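Side-chain contacts in beta-galactosidase (PDB 5MUJ), which binds a side-chain oligosaccharide of the plant pectin rhamnogalacturonan-II and is probably a glycoside hydrolase, likely an arabinofuranosidase, acting on it: residues N301-S306 and T313-A318; P260-E265 and M285-A290; I94-S97 and W103-L106; L73-V78 and G124-P129. All coordinates share one frame; numbering follows the deposited sequence.

Contact 1 (N301-S306 and T313-A318)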
loop_
_atom_site.group_PDB
_atom_site.type_symbol
_atom_site.label_atom_id
_atom_site.label_comp_id
_atom_site.label_asym_id
_atom_site.label_seq_id
_atom_site.Cartn_x
_atom_site.Cartn_y
_atom_site.Cartn_z
ATOM N N ASN A 301 -7.468 7.743 -5.731
ATOM C CA ASN A 301 -7.889 6.383 -5.412
ATOM C C ASN A 301 -9.250 6.044 -6.015
ATOM O O ASN A 301 -10.198 6.846 -5.983
ATOM C CB ASN A 301 -7.985 6.187 -3.884
ATOM C CG ASN A 301 -6.640 6.262 -3.206
ATOM O OD1 ASN A 301 -5.608 5.984 -3.786
ATOM N ND2 ASN A 301 -6.648 6.628 -1.933
ATOM N N THR A 302 -9.349 4.822 -6.538
ATOM C CA THR A 302 -10.612 4.219 -6.916
ATOM C C THR A 302 -10.590 2.707 -6.623
ATOM O O THR A 302 -9.754 2.238 -5.815
ATOM C CB THR A 302 -11.050 4.624 -8.343
ATOM O OG1 THR A 302 -12.365 4.118 -8.612
ATOM C CG2 THR A 302 -10.080 4.132 -9.397
ATOM N N PHE A 303 -11.469 1.928 -7.251
ATOM C CA PHE A 303 -11.459 0.508 -6.987
ATOM C C PHE A 303 -11.832 -0.274 -8.223
ATOM O O PHE A 303 -12.397 0.273 -9.156
ATOM C CB PHE A 303 -12.418 0.148 -5.859
ATOM C CG PHE A 303 -13.860 0.277 -6.244
ATOM C CD1 PHE A 303 -14.497 1.519 -6.203
ATOM C CD2 PHE A 303 -14.563 -0.826 -6.697
ATOM C CE1 PHE A 303 -15.849 1.645 -6.573
ATOM C CE2 PHE A 303 -15.912 -0.697 -7.068
ATOM C CZ PHE A 303 -16.552 0.537 -7.005
ATOM N N ALA A 304 -11.502 -1.558 -8.139
ATOM C CA ALA A 304 -11.941 -2.568 -9.064
ATOM C C ALA A 304 -12.531 -3.750 -8.319
ATOM O O ALA A 304 -12.359 -3.871 -7.100
ATOM C CB ALA A 304 -10.753 -3.005 -9.942
ATOM N N ALA A 305 -13.216 -4.651 -9.020
ATOM C CA ALA A 305 -13.741 -5.846 -8.370
ATOM C C ALA A 305 -13.598 -7.086 -9.268
ATOM O O ALA A 305 -13.454 -6.948 -10.488
ATOM C CB ALA A 305 -15.195 -5.643 -7.895
ATOM N N SER A 306 -13.586 -8.256 -8.640
ATOM C CA SER A 306 -13.319 -9.532 -9.332
ATOM C C SER A 306 -13.896 -10.701 -8.558
ATOM O O SER A 306 -13.957 -10.665 -7.328
ATOM C CB SER A 306 -11.811 -9.742 -9.506
ATOM O OG SER A 306 -11.588 -10.980 -10.098
ATOM N N THR A 313 -12.786 -5.819 -12.921
ATOM C CA THR A 313 -13.689 -4.849 -13.542
ATOM C C THR A 313 -13.441 -3.531 -12.815
ATOM O O THR A 313 -13.535 -3.483 -11.582
ATOM C CB THR A 313 -15.159 -5.261 -13.359
ATOM O OG1 THR A 313 -15.401 -6.538 -13.980
ATOM C CG2 THR A 313 -16.101 -4.210 -13.958
ATOM N N ASP A 314 -13.146 -2.484 -13.563
ATOM C CA ASP A 314 -12.797 -1.171 -13.023
ATOM C C ASP A 314 -14.078 -0.392 -12.717
ATOM O O ASP A 314 -15.016 -0.438 -13.476
ATOM C CB ASP A 314 -11.943 -0.431 -14.068
ATOM C CG ASP A 314 -10.908 0.510 -13.494
ATOM O OD1 ASP A 314 -10.793 0.684 -12.265
ATOM O OD2 ASP A 314 -10.168 1.093 -14.340
ATOM N N TRP A 315 -14.139 0.316 -11.580
ATOM C CA TRP A 315 -15.222 1.248 -11.346
ATOM C C TRP A 315 -15.407 2.289 -12.441
ATOM O O TRP A 315 -14.476 2.951 -12.817
ATOM C CB TRP A 315 -14.948 1.955 -10.013
ATOM C CG TRP A 315 -15.939 3.049 -9.568
ATOM C CD1 TRP A 315 -15.594 4.264 -9.073
ATOM C CD2 TRP A 315 -17.380 3.020 -9.584
ATOM N NE1 TRP A 315 -16.720 4.982 -8.738
ATOM C CE2 TRP A 315 -17.822 4.260 -9.055
ATOM C CE3 TRP A 315 -18.335 2.085 -9.987
ATOM C CZ2 TRP A 315 -19.189 4.599 -8.926
ATOM C CZ3 TRP A 315 -19.675 2.408 -9.868
ATOM C CH2 TRP A 315 -20.097 3.661 -9.311
ATOM N N HIS A 316 -16.657 2.534 -12.835
ATOM C CA HIS A 316 -16.937 3.446 -13.959
ATOM C C HIS A 316 -17.414 4.843 -13.550
ATOM O O HIS A 316 -17.768 5.658 -14.399
ATOM C CB HIS A 316 -17.940 2.805 -14.907
ATOM C CG HIS A 316 -19.197 2.366 -14.226
ATOM N ND1 HIS A 316 -20.364 3.097 -14.274
ATOM C CD2 HIS A 316 -19.463 1.287 -13.459
ATOM C CE1 HIS A 316 -21.290 2.482 -13.569
ATOM N NE2 HIS A 316 -20.777 1.369 -13.089
ATOM N N GLY A 317 -17.351 5.126 -12.251
ATOM C CA GLY A 317 -17.941 6.353 -11.653
ATOM C C GLY A 317 -16.862 7.191 -11.018
ATOM O O GLY A 317 -15.682 6.952 -11.235
ATOM N N ALA A 318 -17.276 8.141 -10.178
ATOM C CA ALA A 318 -16.385 9.105 -9.530
ATOM C C ALA A 318 -15.341 8.371 -8.723
ATOM O O ALA A 318 -15.623 7.373 -8.082
ATOM C CB ALA A 318 -17.178 10.038 -8.599
HETATM O O HOH W 1 -13.270 5.525 -10.915
HETATM O O HOH W 2 -14.078 -8.924 -13.271
#
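The indole of Trp-315 lies against the ring of Phe-303 in an offset stack, with the planes 20° apart and Phe-303 CE1 only 3.3 Å from Trp-315 CG. The stem of the indole joins in: Trp-315 CB sits over the face of the Phe-303 ring, a CH-pi contact 3.7 Å from its centroid. With CG of Trp-315 anti to its own backbone N (chi1 177°), the ring also swings past Thr-302, whose OG1 meets CD1 at the indole edge at 3.3 Å. On the other indole face Gly-317 N lies 3.3 Å above the plane, and glycine suits this place because it has no side chain to collide with the ring. Trp-315 NE1 donates in its ring plane to Ala-318 O at 2.7 Å, and a water links Thr-302 OG1 to Gly-317 O. All this extends a beta hairpin, strands 299-306 and 313-314, at the outer edge of one blade of a five-bladed beta-propeller. Ala-305 and Thr-313 form its hydrogen-bonded pair; beyond it, Trp-315 N donates to Phe-303 O at 3.0 Å. Further out, helix 31-41 covers the aromatics: Met-34 and Ile-37 touch Phe-303, and Tyr-38 stacks with Trp-315. Val-29 N hydrogen-bonds to Thr-313 OG1; a second water bonds that hydroxyl and, weakly, Ala-305 O.

Contact 2 (P260-E265 and M285-A290)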
loop_
_atom_site.group_PDB
_atom_site.type_symbol
_atom_site.label_atom_id
_atom_site.label_comp_id
_atom_site.label_asym_id
_atom_site.label_seq_id
_atom_site.Cartn_x
_atom_site.Cartn_y
_atom_site.Cartn_z
ATOM N N PRO A 260 0.778 -9.041 -16.293
ATOM C CA PRO A 260 0.095 -8.369 -15.145
ATOM C C PRO A 260 -1.420 -8.575 -15.194
ATOM O O PRO A 260 -1.981 -8.757 -16.265
ATOM C CB PRO A 260 0.478 -6.885 -15.325
ATOM C CG PRO A 260 0.874 -6.735 -16.770
ATOM C CD PRO A 260 1.318 -8.085 -17.289
ATOM N N VAL A 261 -2.095 -8.558 -14.043
ATOM C CA VAL A 261 -3.538 -8.782 -14.003
ATOM C C VAL A 261 -4.369 -7.474 -13.968
ATOM O O VAL A 261 -5.587 -7.525 -14.091
ATOM C CB VAL A 261 -3.951 -9.636 -12.789
ATOM C CG1 VAL A 261 -3.270 -10.988 -12.846
ATOM C CG2 VAL A 261 -3.697 -8.914 -11.453
ATOM N N PHE A 262 -3.711 -6.336 -13.778
ATOM C CA PHE A 262 -4.425 -5.073 -13.743
ATOM C C PHE A 262 -3.499 -3.935 -14.075
ATOM O O PHE A 262 -2.483 -3.771 -13.438
ATOM C CB PHE A 262 -5.018 -4.846 -12.357
ATOM C CG PHE A 262 -6.007 -3.726 -12.300
ATOM C CD1 PHE A 262 -7.120 -3.677 -13.139
ATOM C CD2 PHE A 262 -5.850 -2.744 -11.352
ATOM C CE1 PHE A 262 -8.035 -2.637 -13.061
ATOM C CE2 PHE A 262 -6.743 -1.703 -11.272
ATOM C CZ PHE A 262 -7.840 -1.637 -12.121
ATOM N N ALA A 263 -3.863 -3.168 -15.103
ATOM C CA ALA A 263 -3.040 -2.103 -15.596
ATOM C C ALA A 263 -3.914 -1.097 -16.317
ATOM O O ALA A 263 -5.004 -1.434 -16.771
ATOM C CB ALA A 263 -2.008 -2.644 -16.568
ATOM N N HIS A 264 -3.390 0.119 -16.450
ATOM C CA HIS A 264 -3.965 1.152 -17.309
ATOM C C HIS A 264 -2.901 1.670 -18.264
ATOM O O HIS A 264 -1.926 2.277 -17.849
ATOM C CB HIS A 264 -4.517 2.263 -16.426
ATOM C CG HIS A 264 -5.604 1.793 -15.528
ATOM N ND1 HIS A 264 -5.378 1.426 -14.216
ATOM C CD2 HIS A 264 -6.931 1.629 -15.746
ATOM C CE1 HIS A 264 -6.524 1.052 -13.672
ATOM N NE2 HIS A 264 -7.480 1.173 -14.575
ATOM N N GLU A 265 -3.068 1.412 -19.557
ATOM C CA GLU A 265 -2.001 1.690 -20.487
ATOM C C GLU A 265 -2.000 3.098 -21.055
ATOM O O GLU A 265 -2.711 3.399 -22.031
ATOM C CB GLU A 265 -2.039 0.693 -21.641
ATOM C CG GLU A 265 -1.825 -0.738 -21.244
ATOM C CD GLU A 265 -0.424 -0.991 -20.709
ATOM O OE1 GLU A 265 0.525 -0.235 -21.023
ATOM O OE2 GLU A 265 -0.274 -1.937 -19.916
HETATM N N MSE A 285 -10.694 -4.509 -4.980
HETATM C CA MSE A 285 -9.363 -3.996 -4.941
HETATM C C MSE A 285 -9.463 -2.508 -4.876
HETATM O O MSE A 285 -9.891 -1.860 -5.833
HETATM C CB MSE A 285 -8.581 -4.384 -6.208
HETATM C CG MSE A 285 -7.164 -3.855 -6.172
HETATM SE SE MSE A 285 -6.375 -3.848 -7.954
HETATM C CE MSE A 285 -6.083 -5.773 -8.104
ATOM N N PHE A 286 -9.007 -1.969 -3.748
ATOM C CA PHE A 286 -8.724 -0.548 -3.639
ATOM C C PHE A 286 -7.341 -0.355 -4.241
ATOM O O PHE A 286 -6.425 -1.124 -3.927
ATOM C CB PHE A 286 -8.757 -0.114 -2.159
ATOM C CG PHE A 286 -10.090 -0.302 -1.524
ATOM C CD1 PHE A 286 -11.107 0.603 -1.787
ATOM C CD2 PHE A 286 -10.372 -1.420 -0.746
ATOM C CE1 PHE A 286 -12.352 0.457 -1.172
ATOM C CE2 PHE A 286 -11.619 -1.583 -0.175
ATOM C CZ PHE A 286 -12.626 -0.660 -0.447
ATOM N N TYR A 287 -7.206 0.645 -5.100
ATOM C CA TYR A 287 -5.911 0.940 -5.744
ATOM C C TYR A 287 -5.782 2.427 -6.008
ATOM O O TYR A 287 -6.805 3.158 -6.030
ATOM C CB TYR A 287 -5.777 0.109 -7.031
ATOM C CG TYR A 287 -6.580 0.596 -8.193
ATOM C CD1 TYR A 287 -6.025 1.506 -9.103
ATOM C CD2 TYR A 287 -7.878 0.140 -8.417
ATOM C CE1 TYR A 287 -6.765 1.951 -10.204
ATOM C CE2 TYR A 287 -8.615 0.574 -9.511
ATOM C CZ TYR A 287 -8.040 1.481 -10.396
ATOM O OH TYR A 287 -8.781 1.912 -11.465
ATOM N N PHE A 288 -4.556 2.889 -6.221
ATOM C CA PHE A 288 -4.301 4.254 -6.680
ATOM C C PHE A 288 -3.785 4.247 -8.099
ATOM O O PHE A 288 -3.168 3.249 -8.592
ATOM C CB PHE A 288 -3.327 5.072 -5.816
ATOM C CG PHE A 288 -1.841 4.980 -6.177
ATOM C CD1 PHE A 288 -1.041 3.913 -5.711
ATOM C CD2 PHE A 288 -1.196 5.986 -6.898
ATOM C CE1 PHE A 288 0.297 3.857 -5.963
ATOM C CE2 PHE A 288 0.185 5.881 -7.241
ATOM C CZ PHE A 288 0.916 4.836 -6.741
ATOM N N SER A 289 -4.006 5.378 -8.740
ATOM C CA SER A 289 -3.418 5.636 -10.029
ATOM C C SER A 289 -2.844 7.036 -10.046
ATOM O O SER A 289 -3.317 7.919 -9.334
ATOM C CB SER A 289 -4.458 5.459 -11.126
ATOM O OG SER A 289 -3.832 5.458 -12.412
ATOM N N ALA A 290 -1.798 7.237 -10.818
ATOM C CA ALA A 290 -1.203 8.554 -11.024
ATOM C C ALA A 290 -0.889 8.721 -12.491
ATOM O O ALA A 290 -0.594 7.710 -13.189
ATOM C CB ALA A 290 0.049 8.787 -10.188
#
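Tyr-287 OH and the imidazole of His-264 touch, CE1 to OH at 3.3 Å, and one carboxylate grips both: Asp-314 OD1 bonds the hydroxyl and OD2 bonds His-264 NE2. Thr-271 OG1 pairs with His-264 ND1 and fixes the imidazole's rotation. The fold is a five-bladed beta-propeller; residues 260-265 belong to the loop passing from one blade to the next, and here the loop lays an aromatic cluster on the second strand of the later blade. Histidine suits the place because it offers a flat ring and two polar nitrogens. Its plane lies 21° from that of Tyr-287 but is slid aside, leaving the rings barely overlapping. Phe-262, purely apolar, makes the T-shaped contact instead: its edge points at the Tyr-287 face, planes 81° apart, with CE2 placed 3.4 Å above the ring centre. CG of Phe-262, anti to the backbone N (chi1 -168°), carries the ring toward strand 282-290. Behind it, Val-261 and Phe-262 both face Val-242 in a classic beta bulge. Met-285, a selenomethionine, adds a Met-aromatic contact with a flexible chain bent at its last torsion, bringing SE obliquely to 3.6 Å from Phe-262 CD2.

Contact 3 (I94-S97 and W103-L106)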
loop_
_atom_site.group_PDB
_atom_site.type_symbol
_atom_site.label_atom_id
_atom_site.label_comp_id
_atom_site.label_asym_id
_atom_site.label_seq_id
_atom_site.Cartn_x
_atom_site.Cartn_y
_atom_site.Cartn_z
ATOM N N ILE A 94 5.596 2.311 13.450
ATOM C CA ILE A 94 4.266 1.876 13.942
ATOM C C ILE A 94 3.649 2.933 14.889
ATOM O O ILE A 94 4.345 3.525 15.702
ATOM C CB ILE A 94 4.301 0.449 14.544
ATOM C CG1 ILE A 94 2.911 -0.160 14.645
ATOM C CG2 ILE A 94 4.969 0.418 15.919
ATOM C CD1 ILE A 94 2.897 -1.631 14.981
ATOM N N ALA A 95 2.342 3.127 14.726
ATOM C CA ALA A 95 1.613 4.033 15.591
ATOM C C ALA A 95 0.389 3.323 16.079
ATOM O O ALA A 95 -0.092 2.341 15.525
ATOM C CB ALA A 95 1.200 5.290 14.873
ATOM N N GLU A 96 -0.063 3.778 17.242
ATOM C CA GLU A 96 -1.289 3.215 17.836
ATOM C C GLU A 96 -2.436 4.249 17.974
ATOM O O GLU A 96 -2.204 5.451 17.936
ATOM C CB GLU A 96 -1.017 2.598 19.217
ATOM C CG GLU A 96 -0.607 3.603 20.298
ATOM C CD GLU A 96 -0.450 3.015 21.669
ATOM O OE1 GLU A 96 -0.159 1.818 21.822
ATOM O OE2 GLU A 96 -0.635 3.790 22.612
ATOM N N SER A 97 -3.654 3.716 18.085
ATOM C CA SER A 97 -4.902 4.492 18.252
ATOM C C SER A 97 -5.954 3.683 18.974
ATOM O O SER A 97 -6.068 2.447 18.822
ATOM C CB SER A 97 -5.478 4.904 16.896
ATOM O OG SER A 97 -6.687 5.636 17.048
ATOM N N TRP A 103 -3.775 9.310 16.569
ATOM C CA TRP A 103 -2.660 8.328 16.413
ATOM C C TRP A 103 -1.443 8.763 17.205
ATOM O O TRP A 103 -1.106 9.960 17.245
ATOM C CB TRP A 103 -2.258 8.131 14.911
ATOM C CG TRP A 103 -3.334 7.426 14.195
ATOM C CD1 TRP A 103 -4.412 7.993 13.547
ATOM C CD2 TRP A 103 -3.512 6.011 14.088
ATOM N NE1 TRP A 103 -5.251 7.006 13.076
ATOM C CE2 TRP A 103 -4.714 5.786 13.391
ATOM C CE3 TRP A 103 -2.792 4.914 14.545
ATOM C CZ2 TRP A 103 -5.210 4.510 13.187
ATOM C CZ3 TRP A 103 -3.277 3.686 14.320
ATOM C CH2 TRP A 103 -4.457 3.479 13.633
ATOM N N ARG A 104 -0.778 7.795 17.835
ATOM C CA ARG A 104 0.485 8.077 18.534
ATOM C C ARG A 104 1.608 7.157 18.035
ATOM O O ARG A 104 1.523 5.942 18.160
ATOM C CB ARG A 104 0.312 7.910 20.032
ATOM C CG ARG A 104 -0.750 8.823 20.668
ATOM C CD ARG A 104 -0.938 8.471 22.132
ATOM N NE ARG A 104 -1.444 7.103 22.266
ATOM C CZ ARG A 104 -2.733 6.767 22.204
ATOM N NH1 ARG A 104 -3.665 7.706 22.028
ATOM N NH2 ARG A 104 -3.096 5.494 22.296
ATOM N N THR A 105 2.678 7.767 17.547
ATOM C CA THR A 105 3.814 6.983 16.997
ATOM C C THR A 105 4.600 6.356 18.105
ATOM O O THR A 105 4.886 7.032 19.136
ATOM C CB THR A 105 4.696 7.860 16.144
ATOM O OG1 THR A 105 3.916 8.203 15.003
ATOM C CG2 THR A 105 5.994 7.130 15.771
ATOM N N LEU A 106 4.891 5.055 17.937
ATOM C CA LEU A 106 5.584 4.283 18.966
ATOM C C LEU A 106 7.078 4.113 18.724
ATOM O O LEU A 106 7.834 4.034 19.700
ATOM C CB LEU A 106 4.944 2.911 19.132
ATOM C CG LEU A 106 3.497 2.856 19.605
ATOM C CD1 LEU A 106 2.920 1.450 19.645
ATOM C CD2 LEU A 106 3.353 3.432 21.022
#
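Glu-96 turns CG in between its backbone N and carbonyl carbon (chi1 66°) and then runs extended, while Arg-104 bends at chi3 (-63°); together these torsions bring the guanidinium edge over the carboxylate. Arg-104 NH2 donates to Glu-96 OE2 at 3.0 Å, with the oxygen in the guanidinium plane. That donor meets OE2 from above the carboxylate plane, and the two planes stand 87° apart, so the salt bridge is not the flat, two-oxygen kind; NE adds a weak bond to the same OE2. Leu-106 leans its methyls on the other oxygen's side, CD1 lying 3.8 Å from Glu-96 OE1. Glu-96 and Arg-104 stand on one face of the antiparallel backbone of a beta hairpin at the propeller's rim, where they form a hydrogen-bonded pair. Ala-95 and Thr-105 are the adjoining non-hydrogen-bonded pair, their CA atoms just 3.9 Å apart, which suits a small alanine. Near the turn Ser-97 CB makes a CH-pi contact over the six-membered ring of Trp-103, 3.4 Å from its centroid, while Asp-102 O and Asn-99 N take up the Ser-97 hydroxyl and Leu-100 O the indole NE1. Since both donors reach one oxygen, and Arg-104 is exposed on the edge strand, the ion pair is probably of modest strength.

Contact 4 (L73-V78 and G124-P129)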
loop_
_atom_site.group_PDB
_atom_site.type_symbol
_atom_site.label_atom_id
_atom_site.label_comp_id
_atom_site.label_asym_id
_atom_site.label_seq_id
_atom_site.Cartn_x
_atom_site.Cartn_y
_atom_site.Cartn_z
ATOM N N LEU A 73 -3.655 -0.402 15.230
ATOM C CA LEU A 73 -2.250 -0.215 14.912
ATOM C C LEU A 73 -2.103 0.203 13.438
ATOM O O LEU A 73 -2.957 -0.145 12.647
ATOM C CB LEU A 73 -1.533 -1.517 15.193
ATOM C CG LEU A 73 -1.615 -1.984 16.651
ATOM C CD1 LEU A 73 -1.167 -3.420 16.749
ATOM C CD2 LEU A 73 -0.774 -1.083 17.525
HETATM N N MSE A 74 -1.142 1.087 13.154
HETATM C CA MSE A 74 -0.830 1.467 11.770
HETATM C C MSE A 74 0.657 1.408 11.569
HETATM O O MSE A 74 1.408 2.113 12.218
HETATM C CB MSE A 74 -1.316 2.896 11.481
HETATM C CG MSE A 74 -1.073 3.252 10.005
HETATM SE SE MSE A 74 -1.081 5.182 9.785
HETATM C CE MSE A 74 -2.919 5.520 10.405
ATOM N N THR A 75 1.087 0.588 10.607
ATOM C CA THR A 75 2.492 0.716 10.126
ATOM C C THR A 75 2.513 1.741 9.013
ATOM O O THR A 75 1.519 1.946 8.357
ATOM C CB THR A 75 3.191 -0.591 9.607
ATOM O OG1 THR A 75 2.400 -1.233 8.585
ATOM C CG2 THR A 75 3.474 -1.546 10.674
ATOM N N TYR A 76 3.626 2.448 8.913
ATOM C CA TYR A 76 3.849 3.439 7.853
ATOM C C TYR A 76 5.347 3.604 7.545
ATOM O O TYR A 76 6.198 3.184 8.314
ATOM C CB TYR A 76 3.175 4.769 8.173
ATOM C CG TYR A 76 3.715 5.480 9.407
ATOM C CD1 TYR A 76 4.774 6.380 9.306
ATOM C CD2 TYR A 76 3.121 5.290 10.676
ATOM C CE1 TYR A 76 5.298 7.025 10.414
ATOM C CE2 TYR A 76 3.630 5.954 11.804
ATOM C CZ TYR A 76 4.664 6.849 11.665
ATOM O OH TYR A 76 5.178 7.512 12.752
ATOM N N VAL A 77 5.644 4.160 6.371
ATOM C CA VAL A 77 7.023 4.369 6.008
ATOM C C VAL A 77 7.369 5.856 6.156
ATOM O O VAL A 77 6.518 6.746 5.988
ATOM C CB VAL A 77 7.347 3.841 4.579
ATOM C CG1 VAL A 77 6.938 2.367 4.508
ATOM C CG2 VAL A 77 6.694 4.698 3.483
ATOM N N VAL A 78 8.610 6.099 6.514
ATOM C CA VAL A 78 9.174 7.408 6.609
ATOM C C VAL A 78 10.387 7.479 5.631
ATOM O O VAL A 78 11.285 6.613 5.629
ATOM C CB VAL A 78 9.671 7.699 8.036
ATOM C CG1 VAL A 78 10.473 8.984 8.086
ATOM C CG2 VAL A 78 8.494 7.767 9.031
ATOM N N GLY A 124 7.792 -1.332 4.840
ATOM C CA GLY A 124 7.049 -2.556 5.088
ATOM C C GLY A 124 5.539 -2.529 5.098
ATOM O O GLY A 124 4.906 -1.482 5.393
ATOM N N PHE A 125 4.950 -3.712 4.851
ATOM C CA PHE A 125 3.542 -3.901 4.622
ATOM C C PHE A 125 3.131 -5.220 5.290
ATOM O O PHE A 125 3.364 -6.323 4.810
ATOM C CB PHE A 125 3.184 -3.952 3.153
ATOM C CG PHE A 125 3.829 -2.868 2.338
ATOM C CD1 PHE A 125 3.378 -1.564 2.379
ATOM C CD2 PHE A 125 4.921 -3.168 1.566
ATOM C CE1 PHE A 125 4.012 -0.575 1.632
ATOM C CE2 PHE A 125 5.570 -2.210 0.816
ATOM C CZ PHE A 125 5.126 -0.901 0.857
ATOM N N PRO A 126 2.552 -5.149 6.485
ATOM C CA PRO A 126 2.159 -6.398 7.098
ATOM C C PRO A 126 1.365 -7.339 6.186
ATOM O O PRO A 126 0.667 -6.888 5.258
ATOM C CB PRO A 126 1.317 -5.928 8.287
ATOM C CG PRO A 126 1.990 -4.674 8.682
ATOM C CD PRO A 126 2.425 -4.014 7.409
ATOM N N ALA A 127 1.517 -8.634 6.463
ATOM C CA ALA A 127 0.951 -9.692 5.655
ATOM C C ALA A 127 -0.098 -10.487 6.377
ATOM O O ALA A 127 -0.254 -10.404 7.614
ATOM C CB ALA A 127 2.068 -10.627 5.212
ATOM N N LEU A 128 -0.857 -11.231 5.602
ATOM C CA LEU A 128 -1.877 -12.120 6.040
ATOM C C LEU A 128 -2.980 -11.384 6.845
ATOM O O LEU A 128 -3.434 -11.881 7.887
ATOM C CB LEU A 128 -1.281 -13.257 6.870
ATOM C CG LEU A 128 -0.012 -13.938 6.335
ATOM C CD1 LEU A 128 0.312 -15.145 7.198
ATOM C CD2 LEU A 128 -0.118 -14.336 4.873
ATOM N N PRO A 129 -3.444 -10.234 6.322
ATOM C CA PRO A 129 -4.551 -9.563 7.013
ATOM C C PRO A 129 -5.838 -10.392 6.865
ATOM O O PRO A 129 -6.019 -11.039 5.834
ATOM C CB PRO A 129 -4.695 -8.252 6.236
ATOM C CG PRO A 129 -4.268 -8.646 4.832
ATOM C CD PRO A 129 -3.115 -9.584 5.031
HETATM O O HOH W 3 2.640 -0.203 6.134
#
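Thr-75 points its hydroxyl at the CD corner of the Pro-126 ring, with Thr-75 OG1 and Pro-126 CD 3.0 Å apart. That closeness follows from the threonine's first torsion (chi1 54°), which sets OG1 between the backbone N and carbonyl carbon; CG2 then falls near the proline CG, 4.0 Å away. A buried hydroxyl needs a polar partner, and OG1 donates to a water at 2.7 Å. The same water donates to Gly-124 O, also at 2.7 Å, bridging two strands that share no direct hydrogen bond. Next along the strand, the CB of Tyr-76 points away from residues 124-129, so alternation returns the contact to Val-77. Its CG1 rests 3.8 Å from Gly-124 N, a polar atom already bonded to Thr-92 OG1. Gly-124 thus takes part through its backbone N and O, whereas the rigid ring of Pro-126 supplies apolar bulk, with Met-148 and Leu-139 touching it as well. The axes of the short segments 73-78 and 124-126 come within 7.0 Å and run at 163°, close to antiparallel. The side chain of Val-77 is about 8 Å from a bound rhamnose. Face-to-face packing of strands from successive four-stranded blades is characteristic of the beta-propeller, here five-bladed.

From the N terminus, contact 4 opens first at residues 73-78 and closes at 124-129, joining two successive blades. Contact 3 lies wholly within that span: it closes the short hairpin loop between 94-97 and 103-106, in the same sheet as 73-78, and the two contacts touch, their centres 12 Å apart. Contact 2 follows much later, bringing the inter-blade loop 260-265 onto strand 282-290. It closes before contact 1 opens; contact 1 then shuts the hairpin that finishes this blade, and neighbouring strands as well as Asp-314 connect the two. No contact crosses another. Contacts 1 and 3 are blade-edge hairpins on opposite sides of the chain's centre, about 31 Å apart between centres.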